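Local coordinates for DMATS type aromatic prenyltransferase (Micromonospora olivasterospora, PDB 6ZRY), which probably transfers a dimethylallyl group to tryptophan, at the indole carbon 6, as an aromatic prenyltransferase of the ABBA-barrel fold, at residues 69-81 with 128-140. Numbering follows the deposited sequence.
Sequences EAEPPTLRILGET and DFAMWCSLVFRSS
Trp132, Phe137 and Ile77 bury the most surface where strands 71-79 and 131-138 run antiparallel, their axes 4.5 Å apart at closest. Phe137 and Ile77 lie on one face of the sheet. The methyl CD1 of Ile77 meets the ring edge of Phe137 in its plane, 3.6 Å from CE2. The Ile77 torsions bring it there: CG1 stands beside the backbone N (chi1 -64°), CD1 extending onward. Leu75 adds its CG, 4.0 Å from Phe137 CD2, so two branched aliphatic chains line the CD2-CE2 side of the ring. In the sheet itself, Leu75 with Phe137, Ile77 with Leu135 and Gly79 with Cys133 each share two backbone hydrogen bonds, Phe137 N to Leu75 O being 2.7 Å.

Trp132 turns to the barrel interior, where it touches the bound tryptophan. Leu78 CD2 packs obliquely against its benzo ring, 3.9 Å from CE3, while Phe129 CD2 lies 3.6 Å above one face of the Trp132 indole, toward its rim. At the pyrrole end, Glu80 OE1 approaches near the ring plane, 3.1 Å from NE1, with the carboxylate turned 72° from the indole. Waters link that carboxylate to the backbone oxygens of Asp128 and Met131, and Ser52 bonds its OE2, partners that would probably help it stay charged while buried. Replacing Trp132 by alanine would probably open a gap beside the bound tryptophan and leave Leu78, Phe129 and Glu80 without the ring they pack against.

Strands 61-68 and 141-149 continue the barrel sheet. Outside it, helix 26-36 covers Ile77, Cys133 and Leu135 through Leu35, and helix 88-106 packs against Met131 and Cys133.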
# COMPACT_ATOMS: atom_id res chain seq x y z
N GLU A 69 -3.83 0.75 18.36
CA GLU A 69 -4.22 0.64 19.79
C GLU A 69 -3.27 1.51 20.62
O GLU A 69 -2.06 1.30 20.51
CB GLU A 69 -4.17 -0.81 20.27
N ALA A 70 -3.79 2.45 21.41
CA ALA A 70 -3.00 3.35 22.28
C ALA A 70 -1.81 3.93 21.49
O ALA A 70 -0.65 3.58 21.81
CB ALA A 70 -2.53 2.59 23.50
N GLU A 71 -2.11 4.73 20.45
CA GLU A 71 -1.16 5.56 19.66
C GLU A 71 -1.98 6.40 18.68
O GLU A 71 -2.95 5.89 18.12
CB GLU A 71 -0.12 4.68 18.94
CG GLU A 71 0.77 5.45 17.95
CD GLU A 71 1.87 4.65 17.27
OE1 GLU A 71 2.71 5.28 16.54
OE2 GLU A 71 1.90 3.41 17.46
N PRO A 72 -1.66 7.69 18.45
CA PRO A 72 -2.45 8.51 17.53
C PRO A 72 -2.41 7.88 16.14
O PRO A 72 -1.55 7.07 15.88
CB PRO A 72 -1.77 9.89 17.57
CG PRO A 72 -0.97 9.87 18.87
CD PRO A 72 -0.56 8.43 19.07
N PRO A 73 -3.34 8.20 15.22
CA PRO A 73 -3.33 7.57 13.90
C PRO A 73 -2.08 7.91 13.07
O PRO A 73 -1.56 8.99 13.19
CB PRO A 73 -4.59 8.11 13.21
CG PRO A 73 -5.46 8.58 14.36
CD PRO A 73 -4.48 9.10 15.40
N THR A 74 -1.66 6.98 12.24
CA THR A 74 -0.54 7.13 11.31
C THR A 74 -1.09 7.47 9.92
O THR A 74 -1.92 6.74 9.42
CB THR A 74 0.33 5.87 11.30
OG1 THR A 74 0.83 5.64 12.62
CG2 THR A 74 1.49 5.99 10.34
N LEU A 75 -0.59 8.54 9.32
CA LEU A 75 -0.99 8.95 7.95
C LEU A 75 0.11 8.48 7.00
O LEU A 75 1.30 8.64 7.33
CB LEU A 75 -1.18 10.47 8.00
CG LEU A 75 -1.46 11.24 6.72
CD1 LEU A 75 -2.66 10.70 5.97
CD2 LEU A 75 -1.66 12.71 7.07
N ARG A 76 -0.26 7.91 5.86
CA ARG A 76 0.73 7.47 4.85
C ARG A 76 0.28 7.91 3.46
O ARG A 76 -0.94 8.06 3.22
CB ARG A 76 0.95 5.96 4.94
CG ARG A 76 1.24 5.46 6.34
CD ARG A 76 -0.03 5.01 7.08
NE ARG A 76 -0.78 4.11 6.22
CZ ARG A 76 -0.37 2.87 5.87
NH1 ARG A 76 0.75 2.36 6.36
NH2 ARG A 76 -1.11 2.13 5.05
N ILE A 77 1.26 8.10 2.59
CA ILE A 77 1.06 8.31 1.14
C ILE A 77 1.83 7.21 0.44
O ILE A 77 3.04 7.11 0.70
CB ILE A 77 1.58 9.69 0.69
CG1 ILE A 77 0.81 10.83 1.33
CG2 ILE A 77 1.52 9.74 -0.82
CD1 ILE A 77 1.49 12.17 1.23
N LEU A 78 1.16 6.48 -0.45
CA LEU A 78 1.81 5.57 -1.40
C LEU A 78 1.84 6.27 -2.75
O LEU A 78 0.80 6.78 -3.16
CB LEU A 78 1.03 4.26 -1.47
CG LEU A 78 1.57 3.20 -2.43
CD1 LEU A 78 2.86 2.59 -1.90
CD2 LEU A 78 0.55 2.11 -2.64
N GLY A 79 2.95 6.26 -3.46
CA GLY A 79 2.90 6.76 -4.84
C GLY A 79 4.21 6.65 -5.56
O GLY A 79 5.10 5.91 -5.11
N GLU A 80 4.29 7.35 -6.70
CA GLU A 80 5.46 7.28 -7.57
C GLU A 80 5.66 8.64 -8.23
O GLU A 80 4.70 9.41 -8.35
CB GLU A 80 5.33 6.14 -8.60
CG GLU A 80 4.18 6.29 -9.57
CD GLU A 80 4.07 5.16 -10.58
OE1 GLU A 80 5.08 4.46 -10.82
OE2 GLU A 80 2.97 4.98 -11.12
N THR A 81 6.89 8.89 -8.63
CA THR A 81 7.33 10.07 -9.39
C THR A 81 7.43 9.66 -10.85
O THR A 81 8.27 8.81 -11.19
CB THR A 81 8.67 10.60 -8.90
OG1 THR A 81 8.75 10.60 -7.47
CG2 THR A 81 8.91 12.01 -9.43
N ASP A 128 3.49 -2.62 -14.42
CA ASP A 128 3.22 -1.16 -14.50
C ASP A 128 4.07 -0.38 -13.50
O ASP A 128 3.85 0.84 -13.41
CB ASP A 128 1.72 -0.83 -14.45
CG ASP A 128 1.03 -1.23 -13.19
OD1 ASP A 128 1.66 -1.91 -12.35
OD2 ASP A 128 -0.16 -0.82 -13.03
N PHE A 129 5.02 -1.01 -12.83
CA PHE A 129 6.01 -0.30 -11.96
C PHE A 129 7.21 -1.20 -11.66
O PHE A 129 7.14 -2.40 -11.86
CB PHE A 129 5.32 0.16 -10.67
CG PHE A 129 5.18 -0.92 -9.62
CD1 PHE A 129 4.29 -1.97 -9.79
CD2 PHE A 129 5.92 -0.86 -8.45
CE1 PHE A 129 4.16 -2.95 -8.83
CE2 PHE A 129 5.79 -1.85 -7.48
CZ PHE A 129 4.90 -2.88 -7.66
N ALA A 130 8.30 -0.57 -11.24
CA ALA A 130 9.51 -1.20 -10.70
C ALA A 130 9.67 -0.79 -9.23
O ALA A 130 9.99 -1.67 -8.41
CB ALA A 130 10.72 -0.80 -11.53
N MET A 131 9.37 0.47 -8.88
CA MET A 131 9.58 0.99 -7.50
C MET A 131 8.52 2.04 -7.16
O MET A 131 8.40 3.04 -7.90
CB MET A 131 10.97 1.62 -7.37
CG MET A 131 11.25 2.24 -6.00
SD MET A 131 12.85 3.10 -5.97
CE MET A 131 13.97 1.70 -5.98
N TRP A 132 7.80 1.84 -6.07
CA TRP A 132 6.92 2.85 -5.47
C TRP A 132 7.51 3.26 -4.13
O TRP A 132 8.40 2.58 -3.62
CB TRP A 132 5.49 2.33 -5.31
CG TRP A 132 4.70 2.23 -6.58
CD1 TRP A 132 5.06 2.63 -7.83
CD2 TRP A 132 3.42 1.61 -6.72
NE1 TRP A 132 4.06 2.35 -8.73
CE2 TRP A 132 3.06 1.69 -8.09
CE3 TRP A 132 2.54 0.99 -5.83
CZ2 TRP A 132 1.85 1.20 -8.57
CZ3 TRP A 132 1.35 0.50 -6.31
CH2 TRP A 132 1.01 0.59 -7.67
N CYS A 133 7.00 4.33 -3.59
CA CYS A 133 7.42 5.02 -2.37
C CYS A 133 6.23 5.01 -1.41
O CYS A 133 5.12 5.24 -1.91
CB CYS A 133 7.75 6.48 -2.76
SG CYS A 133 8.15 7.49 -1.37
N SER A 134 6.44 4.75 -0.11
CA SER A 134 5.46 5.05 0.98
C SER A 134 6.09 6.07 1.93
O SER A 134 7.19 5.84 2.38
CB SER A 134 5.01 3.78 1.69
OG SER A 134 4.04 4.07 2.65
N LEU A 135 5.40 7.17 2.17
CA LEU A 135 5.78 8.25 3.12
C LEU A 135 4.93 8.04 4.36
O LEU A 135 3.71 7.88 4.19
CB LEU A 135 5.51 9.62 2.51
CG LEU A 135 6.18 9.93 1.17
CD1 LEU A 135 5.64 11.21 0.58
CD2 LEU A 135 7.67 10.03 1.33
N VAL A 136 5.54 7.96 5.54
CA VAL A 136 4.82 7.59 6.78
C VAL A 136 4.94 8.73 7.78
O VAL A 136 6.06 9.06 8.15
CB VAL A 136 5.36 6.29 7.36
CG1 VAL A 136 4.62 5.88 8.62
CG2 VAL A 136 5.36 5.17 6.32
N PHE A 137 3.80 9.28 8.21
CA PHE A 137 3.71 10.49 9.07
C PHE A 137 2.97 10.18 10.37
O PHE A 137 1.93 9.53 10.36
CB PHE A 137 2.95 11.61 8.35
CG PHE A 137 3.37 11.87 6.93
CD1 PHE A 137 4.69 12.06 6.60
CD2 PHE A 137 2.42 11.96 5.92
CE1 PHE A 137 5.07 12.32 5.29
CE2 PHE A 137 2.80 12.25 4.62
CZ PHE A 137 4.12 12.41 4.31
N ARG A 138 3.48 10.68 11.48
CA ARG A 138 2.82 10.55 12.81
C ARG A 138 3.06 11.82 13.59
O ARG A 138 4.02 12.55 13.24
CB ARG A 138 3.36 9.38 13.62
CG ARG A 138 3.72 8.17 12.78
CD ARG A 138 4.46 7.13 13.59
NE ARG A 138 4.89 6.01 12.75
CZ ARG A 138 5.66 5.01 13.16
NH1 ARG A 138 6.12 4.97 14.41
NH2 ARG A 138 5.98 4.04 12.31
N SER A 139 2.21 12.08 14.59
CA SER A 139 2.49 13.05 15.68
C SER A 139 3.78 12.61 16.37
O SER A 139 3.92 11.41 16.66
CB SER A 139 1.31 13.16 16.65
OG SER A 139 0.98 11.90 17.21
N SER A 140 4.73 13.52 16.53
CA SER A 140 5.92 13.37 17.39
C SER A 140 6.96 12.43 16.75
O SER A 140 7.93 12.07 17.46
CB SER A 140 5.52 12.87 18.76
OG SER A 140 4.28 13.46 19.15
O HOH W 1 -0.58 11.08 14.43
O HOH W 2 2.37 2.44 -11.79
O HOH W 3 7.75 4.44 -10.53
O HOH W 4 5.66 3.11 -13.16